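Extracellular solute-binding protein, family 1 (PDB 3QUF) probably captures a solute outside the cell, likely a sugar, and delivers it to a membrane ABC transporter for uptake. Local coordinates at residues Gln185-Ala195 / Lys366-Lys374; Thr217-Lys227 / Ala397-Trp408. All coordinates share one frame; numbering follows the deposited sequence.

Contact 1 is buried near the centre of the chain; contact 2 lies farther out and is partly exposed. Their centres are about 14 Å apart. Contact 1 sets the start of helix 188-199 against the chain that runs on from the short strand 367-368. No direct hydrogen bond crosses it, and a water joins the two sides. Contact 2 packs helix 218-221 and helix 223-234 on helix 397-408, with aromatic rings inside and a carboxylate gripped by the start of helix 218-221. The contacts meet where Phe190 stacks on Phe226 and Leu194 packs on Trp222. Their segments alternate along the chain, so helix 188-199 and the 217-227 region each pair with a late part of the sequence.

Contact 1 (Gln185-Ala195 / Lys366-Lys374); sequences QIAGSFTGLLA and KFYWVNWPK
The indole of Trp369 lies against the first turn of the helix at Gly188-Ala195. Thr191 OG1 sits over one face of the ring, and CG2 of the same residue is 3.7 Å from Trp369 CE3. The CA of Gly188 meets the ring edge, 3.9 Å from Trp369 CZ3. Just before the helix, Ile186 O comes within 3.4 Å of Trp369 CH2. The amide of Gln185 is turned 50° to the indole, its OE1 near CZ2.

A water lies over the centre of one indole face. It bonds to Thr191 OG1 at 2.8 Å and accepts from Val370 N at 3.0 Å. Thr191 OG1 lies beside the backbone N (chi1 -60°), which leaves CG2 anti to it; the methyl meets Trp369 and the hydroxyl the water.

Farther along, Leu194 CD2 touches Val370 CG2 at 3.7 Å, and Ala195 CB packs on Tyr368 CB. Ile186 CG1 reaches the edge of the Trp372 indole. Outer partners fix the rings: Tyr368 OH bonds to Asp208, and Trp372 NE1 to Ser380. Strand 367-368 pairs in parallel with strand 295-305. The contact packs the start of helix 188-199 on this strand and the following loop, inside a family 1 solute-binding protein.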
loop_
_atom_site.group_PDB
_atom_site.type_symbol
_atom_site.label_atom_id
_atom_site.label_comp_id
_atom_site.label_asym_id
_atom_site.label_seq_id
_atom_site.Cartn_x
_atom_site.Cartn_y
_atom_site.Cartn_z
ATOM N N GLN A 185 -11.374 -0.520 5.163
ATOM C CA GLN A 185 -10.637 0.210 4.160
ATOM C C GLN A 185 -11.348 0.133 2.826
ATOM O O GLN A 185 -12.260 -0.687 2.636
ATOM C CB GLN A 185 -9.222 -0.365 4.041
ATOM C CG GLN A 185 -9.239 -1.826 3.713
ATOM C CD GLN A 185 -7.859 -2.458 3.635
ATOM O OE1 GLN A 185 -6.832 -1.802 3.839
ATOM N NE2 GLN A 185 -7.839 -3.737 3.327
ATOM N N ILE A 186 -10.917 0.976 1.907
ATOM C CA ILE A 186 -11.366 0.907 0.513
ATOM C C ILE A 186 -11.088 -0.535 0.060
ATOM O O ILE A 186 -10.031 -1.089 0.370
ATOM C CB ILE A 186 -10.566 1.917 -0.325
ATOM C CG1 ILE A 186 -10.862 3.331 0.214
ATOM C CG2 ILE A 186 -10.888 1.826 -1.800
ATOM C CD1 ILE A 186 -12.282 3.713 0.052
ATOM N N ALA A 187 -12.018 -1.121 -0.699
ATOM C CA ALA A 187 -11.884 -2.495 -1.154
ATOM C C ALA A 187 -10.629 -2.684 -1.986
ATOM O O ALA A 187 -10.357 -1.921 -2.922
ATOM C CB ALA A 187 -13.120 -2.936 -1.980
ATOM N N GLY A 188 -9.880 -3.723 -1.661
ATOM C CA GLY A 188 -8.679 -4.061 -2.427
ATOM C C GLY A 188 -8.982 -4.424 -3.886
ATOM O O GLY A 188 -8.228 -4.077 -4.787
ATOM N N SER A 189 -10.076 -5.122 -4.132
ATOM C CA SER A 189 -10.444 -5.479 -5.524
ATOM C C SER A 189 -10.739 -4.244 -6.370
ATOM O O SER A 189 -10.339 -4.149 -7.532
ATOM C CB SER A 189 -11.660 -6.459 -5.549
ATOM O OG SER A 189 -12.836 -5.909 -4.933
ATOM N N PHE A 190 -11.483 -3.306 -5.794
ATOM C CA PHE A 190 -11.762 -2.054 -6.450
ATOM C C PHE A 190 -10.462 -1.314 -6.733
ATOM O O PHE A 190 -10.271 -0.793 -7.822
ATOM C CB PHE A 190 -12.670 -1.158 -5.591
ATOM C CG PHE A 190 -12.878 0.187 -6.187
ATOM C CD1 PHE A 190 -13.816 0.390 -7.205
ATOM C CD2 PHE A 190 -12.082 1.253 -5.787
ATOM C CE1 PHE A 190 -13.970 1.623 -7.779
ATOM C CE2 PHE A 190 -12.249 2.499 -6.379
ATOM C CZ PHE A 190 -13.190 2.669 -7.374
ATOM N N THR A 191 -9.568 -1.271 -5.745
ATOM C CA THR A 191 -8.308 -0.536 -5.929
ATOM C C THR A 191 -7.497 -1.164 -7.058
ATOM O O THR A 191 -6.900 -0.440 -7.870
ATOM C CB THR A 191 -7.528 -0.467 -4.630
ATOM O OG1 THR A 191 -8.354 0.216 -3.667
ATOM C CG2 THR A 191 -6.213 0.287 -4.797
ATOM N N GLY A 192 -7.486 -2.496 -7.120
ATOM C CA GLY A 192 -6.792 -3.201 -8.206
ATOM C C GLY A 192 -7.363 -2.881 -9.570
ATOM O O GLY A 192 -6.634 -2.724 -10.561
ATOM N N LEU A 193 -8.685 -2.751 -9.634
ATOM C CA LEU A 193 -9.360 -2.425 -10.870
ATOM C C LEU A 193 -9.101 -0.984 -11.279
ATOM O O LEU A 193 -8.844 -0.700 -12.438
ATOM C CB LEU A 193 -10.851 -2.727 -10.708
ATOM C CG LEU A 193 -11.683 -2.722 -11.987
ATOM C CD1 LEU A 193 -11.194 -3.811 -12.950
ATOM C CD2 LEU A 193 -13.182 -2.902 -11.639
ATOM N N LEU A 194 -9.130 -0.084 -10.302
ATOM C CA LEU A 194 -8.769 1.308 -10.480
ATOM C C LEU A 194 -7.334 1.444 -10.989
ATOM O O LEU A 194 -7.079 2.232 -11.946
ATOM C CB LEU A 194 -8.952 2.068 -9.161
ATOM C CG LEU A 194 -8.598 3.537 -9.208
ATOM C CD1 LEU A 194 -9.560 4.340 -10.099
ATOM C CD2 LEU A 194 -8.512 4.143 -7.745
ATOM N N ALA A 195 -6.424 0.665 -10.399
ATOM C CA ALA A 195 -5.010 0.731 -10.735
ATOM C C ALA A 195 -4.858 0.365 -12.216
ATOM O O ALA A 195 -4.139 1.021 -12.955
ATOM C CB ALA A 195 -4.191 -0.198 -9.856
ATOM N N LYS A 366 3.904 -2.301 -10.834
ATOM C CA LYS A 366 2.471 -2.403 -11.066
ATOM C C LYS A 366 1.721 -2.685 -9.743
ATOM O O LYS A 366 0.931 -3.611 -9.672
ATOM C CB LYS A 366 2.176 -3.499 -12.075
ATOM C CG LYS A 366 2.780 -3.243 -13.447
ATOM C CD LYS A 366 2.274 -4.197 -14.531
ATOM C CE LYS A 366 0.930 -3.666 -15.190
ATOM N NZ LYS A 366 0.061 -4.675 -16.041
ATOM N N PHE A 367 2.012 -1.896 -8.727
ATOM C CA PHE A 367 1.318 -1.947 -7.461
ATOM C C PHE A 367 0.814 -0.548 -7.116
ATOM O O PHE A 367 1.462 0.466 -7.439
ATOM C CB PHE A 367 2.208 -2.502 -6.340
ATOM C CG PHE A 367 3.459 -1.676 -6.057
ATOM C CD1 PHE A 367 4.635 -1.924 -6.742
ATOM C CD2 PHE A 367 3.459 -0.730 -5.042
ATOM C CE1 PHE A 367 5.771 -1.191 -6.479
ATOM C CE2 PHE A 367 4.598 0.016 -4.764
ATOM C CZ PHE A 367 5.757 -0.238 -5.477
ATOM N N TYR A 368 -0.320 -0.483 -6.434
ATOM C CA TYR A 368 -0.929 0.791 -6.113
ATOM C C TYR A 368 -1.860 0.647 -4.916
ATOM O O TYR A 368 -2.395 -0.418 -4.680
ATOM C CB TYR A 368 -1.712 1.343 -7.322
ATOM C CG TYR A 368 -2.305 2.703 -7.094
ATOM C CD1 TYR A 368 -1.484 3.792 -6.853
ATOM C CD2 TYR A 368 -3.702 2.904 -7.038
ATOM C CE1 TYR A 368 -1.987 5.056 -6.628
ATOM C CE2 TYR A 368 -4.216 4.146 -6.883
ATOM C CZ TYR A 368 -3.346 5.238 -6.636
ATOM O OH TYR A 368 -3.817 6.498 -6.412
ATOM N N TRP A 369 -2.035 1.749 -4.206
ATOM C CA TRP A 369 -3.040 1.910 -3.178
ATOM C C TRP A 369 -3.464 3.385 -3.199
ATOM O O TRP A 369 -2.657 4.252 -3.526
ATOM C CB TRP A 369 -2.467 1.512 -1.800
ATOM C CG TRP A 369 -3.553 1.333 -0.775
ATOM C CD1 TRP A 369 -3.807 2.130 0.313
ATOM C CD2 TRP A 369 -4.524 0.283 -0.742
ATOM N NE1 TRP A 369 -4.891 1.642 1.014
ATOM C CE2 TRP A 369 -5.355 0.516 0.372
ATOM C CE3 TRP A 369 -4.799 -0.815 -1.573
ATOM C CZ2 TRP A 369 -6.416 -0.320 0.690
ATOM C CZ3 TRP A 369 -5.839 -1.628 -1.256
ATOM C CH2 TRP A 369 -6.647 -1.375 -0.131
ATOM N N VAL A 370 -4.724 3.670 -2.886
ATOM C CA VAL A 370 -5.186 5.066 -2.837
ATOM C C VAL A 370 -4.704 5.711 -1.523
ATOM O O VAL A 370 -5.269 5.454 -0.445
ATOM C CB VAL A 370 -6.692 5.203 -2.979
ATOM C CG1 VAL A 370 -7.096 6.697 -2.966
ATOM C CG2 VAL A 370 -7.195 4.599 -4.361
ATOM N N ASN A 371 -3.678 6.533 -1.623
ATOM C CA ASN A 371 -3.055 7.187 -0.461
ATOM C C ASN A 371 -3.434 8.665 -0.519
ATOM O O ASN A 371 -2.718 9.516 -1.084
ATOM C CB ASN A 371 -1.530 6.942 -0.448
ATOM C CG ASN A 371 -1.165 5.525 -0.076
ATOM O OD1 ASN A 371 -0.438 4.814 -0.812
ATOM N ND2 ASN A 371 -1.650 5.103 1.040
ATOM N N TRP A 372 -4.601 8.998 0.018
ATOM C CA TRP A 372 -5.169 10.322 -0.147
ATOM C C TRP A 372 -4.206 11.394 0.402
ATOM O O TRP A 372 -3.695 11.227 1.501
ATOM C CB TRP A 372 -6.446 10.481 0.640
ATOM C CG TRP A 372 -7.358 9.274 0.645
ATOM C CD1 TRP A 372 -7.336 8.255 1.530
ATOM C CD2 TRP A 372 -8.429 8.995 -0.261
ATOM N NE1 TRP A 372 -8.320 7.347 1.238
ATOM C CE2 TRP A 372 -9.013 7.786 0.147
ATOM C CE3 TRP A 372 -8.984 9.673 -1.343
ATOM C CZ2 TRP A 372 -10.119 7.242 -0.492
ATOM C CZ3 TRP A 372 -10.072 9.112 -1.983
ATOM C CH2 TRP A 372 -10.602 7.916 -1.573
ATOM N N PRO A 373 -3.974 12.475 -0.344
ATOM C CA PRO A 373 -3.067 13.502 0.192
ATOM C C PRO A 373 -3.657 14.480 1.172
ATOM O O PRO A 373 -2.937 15.327 1.720
ATOM C CB PRO A 373 -2.573 14.228 -1.068
ATOM C CG PRO A 373 -3.654 14.044 -2.042
ATOM C CD PRO A 373 -4.147 12.640 -1.793
ATOM N N LYS A 374 -4.966 14.441 1.339
ATOM C CA LYS A 374 -5.645 15.284 2.321
ATOM C C LYS A 374 -6.598 14.401 3.085
ATOM O O LYS A 374 -7.183 13.514 2.486
ATOM C CB LYS A 374 -6.441 16.376 1.628
ATOM C CG LYS A 374 -5.631 17.257 0.711
ATOM C CD LYS A 374 -6.469 18.298 -0.037
ATOM C CE LYS A 374 -5.509 19.311 -0.717
ATOM N NZ LYS A 374 -6.157 20.223 -1.701
HETATM O O HOH W 1 -6.961 1.907 -1.934
#

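Contact 2 (Thr217-Lys227 / Ala397-Trp408); sequences TFTKDWTPVFK and AKDAAKALDAKW
The Phe218 ring has Leu404 CB over one face, a CH-pi contact 4.1 Å from the ring centroid. At its edge lie Asp405 OD1 and Trp408 CB. That edge also points to the face of the Trp408 five-membered ring, an edge-to-face pair with planes at 76°. The Phe226 ring carries Ala400 CB over one face, again a CH-pi contact, and Leu404 CD1 at its edge. Trp222 has Phe218 CD1 over the centre of one face and Phe226 CE2 at its edge. Leu404 CD1 also touches Trp222, 3.5 Å from CE3, and is thus wedged among three rings.

Asp405 holds the start of helix 218-221. Phe218 N donates to Asp405 OD1 at 2.9 Å, on the syn side. Thr219 N donates to Asp405 OD2 at 2.7 Å from above the carboxylate plane. Thr219 OG1 gives its proton to the anti lone pair of Asp405 OD2 at 2.6 Å. With OG1 anti to the carbonyl carbon (chi1 -62°), this hydroxyl faces Asp405. Three bonds thus fix the carboxylate, and the positive end of the helix probably favours its charge. Thr217 is the N-cap; its side chain accepts from Lys220 N.

Ala401 is a knob among Phe218, Thr219, Thr223 and Phe226. Ala401 CB lies 3.1 Å from Thr223 OG1, whose proton goes to Thr219 O. Ala397 CB packs on Phe226 CB at 3.5 Å. The axes of helices 223-227 and 397-408 approach to 8.2 Å at 139°, nearer antiparallel than parallel.

Helix 376-391 adds Ile390 against Phe226 and Ala400. Helix 209-212 brings Ile211 and Trp212 to Phe218. On the inner side, Val225 packs on Phe190 and Tyr197 of helix 188-199, and Trp222 NE1 bonds to Asp208.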
loop_
_atom_site.group_PDB
_atom_site.type_symbol
_atom_site.label_atom_id
_atom_site.label_comp_id
_atom_site.label_asym_id
_atom_site.label_seq_id
_atom_site.Cartn_x
_atom_site.Cartn_y
_atom_site.Cartn_z
ATOM N N THR A 217 -11.590 14.611 -11.725
ATOM C CA THR A 217 -12.515 14.429 -10.620
ATOM C C THR A 217 -12.820 12.947 -10.427
ATOM O O THR A 217 -12.595 12.145 -11.306
ATOM C CB THR A 217 -13.848 15.158 -10.869
ATOM O OG1 THR A 217 -14.526 14.586 -12.005
ATOM C CG2 THR A 217 -13.609 16.683 -11.043
ATOM N N PHE A 218 -13.340 12.604 -9.265
ATOM C CA PHE A 218 -13.861 11.248 -9.049
ATOM C C PHE A 218 -14.991 10.928 -10.036
ATOM O O PHE A 218 -15.101 9.814 -10.541
ATOM C CB PHE A 218 -14.327 11.074 -7.600
ATOM C CG PHE A 218 -13.224 11.155 -6.592
ATOM C CD1 PHE A 218 -12.395 10.072 -6.361
ATOM C CD2 PHE A 218 -13.002 12.324 -5.856
ATOM C CE1 PHE A 218 -11.378 10.155 -5.471
ATOM C CE2 PHE A 218 -11.970 12.415 -4.963
ATOM C CZ PHE A 218 -11.153 11.309 -4.741
ATOM N N THR A 219 -15.858 11.905 -10.316
ATOM C CA THR A 219 -16.909 11.691 -11.290
ATOM C C THR A 219 -16.373 11.314 -12.650
ATOM O O THR A 219 -16.934 10.442 -13.304
ATOM C CB THR A 219 -17.811 12.930 -11.394
ATOM O OG1 THR A 219 -18.426 13.121 -10.121
ATOM C CG2 THR A 219 -18.895 12.736 -12.473
ATOM N N LYS A 220 -15.291 11.949 -13.077
ATOM C CA LYS A 220 -14.701 11.597 -14.389
ATOM C C LYS A 220 -14.042 10.220 -14.371
ATOM O O LYS A 220 -14.266 9.391 -15.269
ATOM C CB LYS A 220 -13.692 12.646 -14.856
ATOM C CG LYS A 220 -14.321 13.975 -15.343
ATOM C CD LYS A 220 -13.214 15.010 -15.682
ATOM C CE LYS A 220 -13.656 16.499 -15.526
ATOM N NZ LYS A 220 -12.523 17.411 -15.028
ATOM N N ASP A 221 -13.216 9.974 -13.353
ATOM C CA ASP A 221 -12.308 8.808 -13.404
ATOM C C ASP A 221 -12.706 7.608 -12.583
ATOM O O ASP A 221 -12.395 6.484 -12.970
ATOM C CB ASP A 221 -10.889 9.235 -13.073
ATOM C CG ASP A 221 -10.195 9.893 -14.251
ATOM O OD1 ASP A 221 -10.360 9.436 -15.429
ATOM O OD2 ASP A 221 -9.500 10.873 -13.977
ATOM N N TRP A 222 -13.348 7.804 -11.439
ATOM C CA TRP A 222 -13.749 6.668 -10.641
ATOM C C TRP A 222 -15.079 6.088 -11.105
ATOM O O TRP A 222 -15.303 4.906 -10.924
ATOM C CB TRP A 222 -13.819 6.996 -9.156
ATOM C CG TRP A 222 -12.461 7.057 -8.467
ATOM C CD1 TRP A 222 -11.278 7.517 -8.996
ATOM C CD2 TRP A 222 -12.146 6.625 -7.131
ATOM N NE1 TRP A 222 -10.279 7.431 -8.060
ATOM C CE2 TRP A 222 -10.785 6.898 -6.907
ATOM C CE3 TRP A 222 -12.892 6.071 -6.099
ATOM C CZ2 TRP A 222 -10.142 6.601 -5.692
ATOM C CZ3 TRP A 222 -12.260 5.793 -4.877
ATOM C CH2 TRP A 222 -10.890 6.057 -4.698
ATOM N N THR A 223 -15.945 6.921 -11.697
ATOM C CA THR A 223 -17.258 6.412 -12.171
ATOM C C THR A 223 -17.165 5.165 -13.019
ATOM O O THR A 223 -17.842 4.189 -12.732
ATOM C CB THR A 223 -18.078 7.478 -12.910
ATOM O OG1 THR A 223 -18.285 8.574 -12.031
ATOM C CG2 THR A 223 -19.414 6.910 -13.335
ATOM N N PRO A 224 -16.311 5.171 -14.060
ATOM C CA PRO A 224 -16.233 3.976 -14.916
ATOM C C PRO A 224 -15.728 2.736 -14.203
ATOM O O PRO A 224 -16.083 1.621 -14.567
ATOM C CB PRO A 224 -15.257 4.370 -16.016
ATOM C CG PRO A 224 -14.527 5.565 -15.530
ATOM C CD PRO A 224 -15.449 6.266 -14.538
ATOM N N VAL A 225 -14.919 2.944 -13.177
ATOM C CA VAL A 225 -14.397 1.834 -12.394
ATOM C C VAL A 225 -15.464 1.319 -11.464
ATOM O O VAL A 225 -15.695 0.110 -11.382
ATOM C CB VAL A 225 -13.090 2.218 -11.658
ATOM C CG1 VAL A 225 -12.464 0.977 -10.920
ATOM C CG2 VAL A 225 -12.094 2.806 -12.651
ATOM N N PHE A 226 -16.189 2.219 -10.828
ATOM C CA PHE A 226 -17.320 1.837 -10.008
ATOM C C PHE A 226 -18.358 1.080 -10.861
ATOM O O PHE A 226 -18.992 0.165 -10.368
ATOM C CB PHE A 226 -18.007 3.046 -9.400
ATOM C CG PHE A 226 -17.404 3.565 -8.094
ATOM C CD1 PHE A 226 -17.128 2.721 -7.030
ATOM C CD2 PHE A 226 -17.193 4.921 -7.924
ATOM C CE1 PHE A 226 -16.614 3.237 -5.813
ATOM C CE2 PHE A 226 -16.704 5.432 -6.730
ATOM C CZ PHE A 226 -16.417 4.583 -5.676
ATOM N N LYS A 227 -18.540 1.482 -12.113
ATOM C CA LYS A 227 -19.517 0.818 -12.995
ATOM C C LYS A 227 -19.156 -0.646 -13.196
ATOM O O LYS A 227 -20.032 -1.524 -13.184
ATOM C CB LYS A 227 -19.625 1.500 -14.363
ATOM C CG LYS A 227 -20.361 2.827 -14.393
ATOM C CD LYS A 227 -20.750 3.202 -15.858
ATOM C CE LYS A 227 -21.277 4.650 -16.019
ATOM N NZ LYS A 227 -22.280 5.068 -15.004
ATOM N N ALA A 397 -23.072 3.852 -9.549
ATOM C CA ALA A 397 -21.669 4.221 -9.687
ATOM C C ALA A 397 -21.479 5.729 -9.740
ATOM O O ALA A 397 -20.656 6.279 -9.001
ATOM C CB ALA A 397 -21.072 3.573 -10.943
ATOM N N LYS A 398 -22.228 6.429 -10.585
ATOM C CA LYS A 398 -22.039 7.873 -10.688
ATOM C C LYS A 398 -22.378 8.588 -9.366
ATOM O O LYS A 398 -21.668 9.513 -8.972
ATOM C CB LYS A 398 -22.802 8.486 -11.878
ATOM C CG LYS A 398 -22.099 9.775 -12.399
ATOM C CD LYS A 398 -22.928 10.639 -13.356
ATOM C CE LYS A 398 -23.322 9.889 -14.629
ATOM N NZ LYS A 398 -22.158 9.221 -15.320
ATOM N N ASP A 399 -23.411 8.127 -8.660
ATOM C CA ASP A 399 -23.752 8.719 -7.352
ATOM C C ASP A 399 -22.613 8.556 -6.351
ATOM O O ASP A 399 -22.323 9.476 -5.587
ATOM C CB ASP A 399 -25.006 8.085 -6.733
ATOM C CG ASP A 399 -26.301 8.397 -7.503
ATOM O OD1 ASP A 399 -26.433 9.508 -8.109
ATOM O OD2 ASP A 399 -27.204 7.508 -7.466
ATOM N N ALA A 400 -22.006 7.376 -6.312
ATOM C CA ALA A 400 -20.859 7.135 -5.429
ATOM C C ALA A 400 -19.717 8.082 -5.756
ATOM O O ALA A 400 -19.126 8.690 -4.859
ATOM C CB ALA A 400 -20.382 5.695 -5.543
ATOM N N ALA A 401 -19.403 8.222 -7.042
ATOM C CA ALA A 401 -18.337 9.124 -7.450
ATOM C C ALA A 401 -18.656 10.586 -7.117
ATOM O O ALA A 401 -17.781 11.318 -6.663
ATOM C CB ALA A 401 -18.006 8.944 -8.933
ATOM N N LYS A 402 -19.912 10.989 -7.303
ATOM C CA LYS A 402 -20.324 12.358 -6.999
ATOM C C LYS A 402 -20.186 12.620 -5.499
ATOM O O LYS A 402 -19.787 13.725 -5.098
ATOM C CB LYS A 402 -21.759 12.630 -7.460
ATOM C CG LYS A 402 -21.925 12.698 -8.999
ATOM C CD LYS A 402 -23.394 12.881 -9.411
ATOM C CE LYS A 402 -23.513 13.563 -10.771
ATOM N NZ LYS A 402 -24.953 13.764 -11.185
ATOM N N ALA A 403 -20.504 11.615 -4.671
ATOM C CA ALA A 403 -20.338 11.771 -3.212
ATOM C C ALA A 403 -18.879 11.971 -2.799
ATOM O O ALA A 403 -18.562 12.789 -1.937
ATOM C CB ALA A 403 -20.949 10.607 -2.466
ATOM N N LEU A 404 -17.977 11.223 -3.426
ATOM C CA LEU A 404 -16.557 11.414 -3.205
ATOM C C LEU A 404 -16.090 12.819 -3.634
ATOM O O LEU A 404 -15.349 13.447 -2.915
ATOM C CB LEU A 404 -15.741 10.330 -3.904
ATOM C CG LEU A 404 -15.821 8.928 -3.263
ATOM C CD1 LEU A 404 -15.105 7.914 -4.127
ATOM C CD2 LEU A 404 -15.231 8.919 -1.861
ATOM N N ASP A 405 -16.537 13.299 -4.800
ATOM C CA ASP A 405 -16.197 14.665 -5.237
ATOM C C ASP A 405 -16.716 15.709 -4.230
ATOM O O ASP A 405 -15.985 16.645 -3.874
ATOM C CB ASP A 405 -16.781 14.941 -6.620
ATOM C CG ASP A 405 -15.842 14.502 -7.752
ATOM O OD1 ASP A 405 -14.614 14.567 -7.565
ATOM O OD2 ASP A 405 -16.348 14.149 -8.842
ATOM N N ALA A 406 -17.954 15.519 -3.781
ATOM C CA ALA A 406 -18.603 16.427 -2.827
ATOM C C ALA A 406 -17.801 16.478 -1.556
ATOM O O ALA A 406 -17.543 17.562 -1.010
ATOM C CB ALA A 406 -20.060 15.989 -2.543
ATOM N N LYS A 407 -17.383 15.320 -1.063
ATOM C CA LYS A 407 -16.574 15.268 0.141
ATOM C C LYS A 407 -15.176 15.906 -0.042
ATOM O O LYS A 407 -14.729 16.723 0.751
ATOM C CB LYS A 407 -16.434 13.803 0.597
ATOM C CG LYS A 407 -15.873 13.628 1.964
ATOM C CD LYS A 407 -16.747 14.325 2.980
ATOM C CE LYS A 407 -16.923 13.534 4.237
ATOM N NZ LYS A 407 -18.177 13.970 4.864
ATOM N N TRP A 408 -14.498 15.544 -1.106
ATOM C CA TRP A 408 -13.182 16.084 -1.439
ATOM C C TRP A 408 -13.194 17.610 -1.544
ATOM O O TRP A 408 -12.258 18.292 -1.073
ATOM C CB TRP A 408 -12.724 15.472 -2.766
ATOM C CG TRP A 408 -11.328 15.867 -3.158
ATOM C CD1 TRP A 408 -10.971 16.744 -4.134
ATOM C CD2 TRP A 408 -10.134 15.403 -2.575
ATOM N NE1 TRP A 408 -9.606 16.847 -4.197
ATOM C CE2 TRP A 408 -9.070 16.015 -3.254
ATOM C CE3 TRP A 408 -9.847 14.477 -1.568
ATOM C CZ2 TRP A 408 -7.749 15.779 -2.920
ATOM C CZ3 TRP A 408 -8.527 14.236 -1.246
ATOM C CH2 TRP A 408 -7.498 14.896 -1.910
#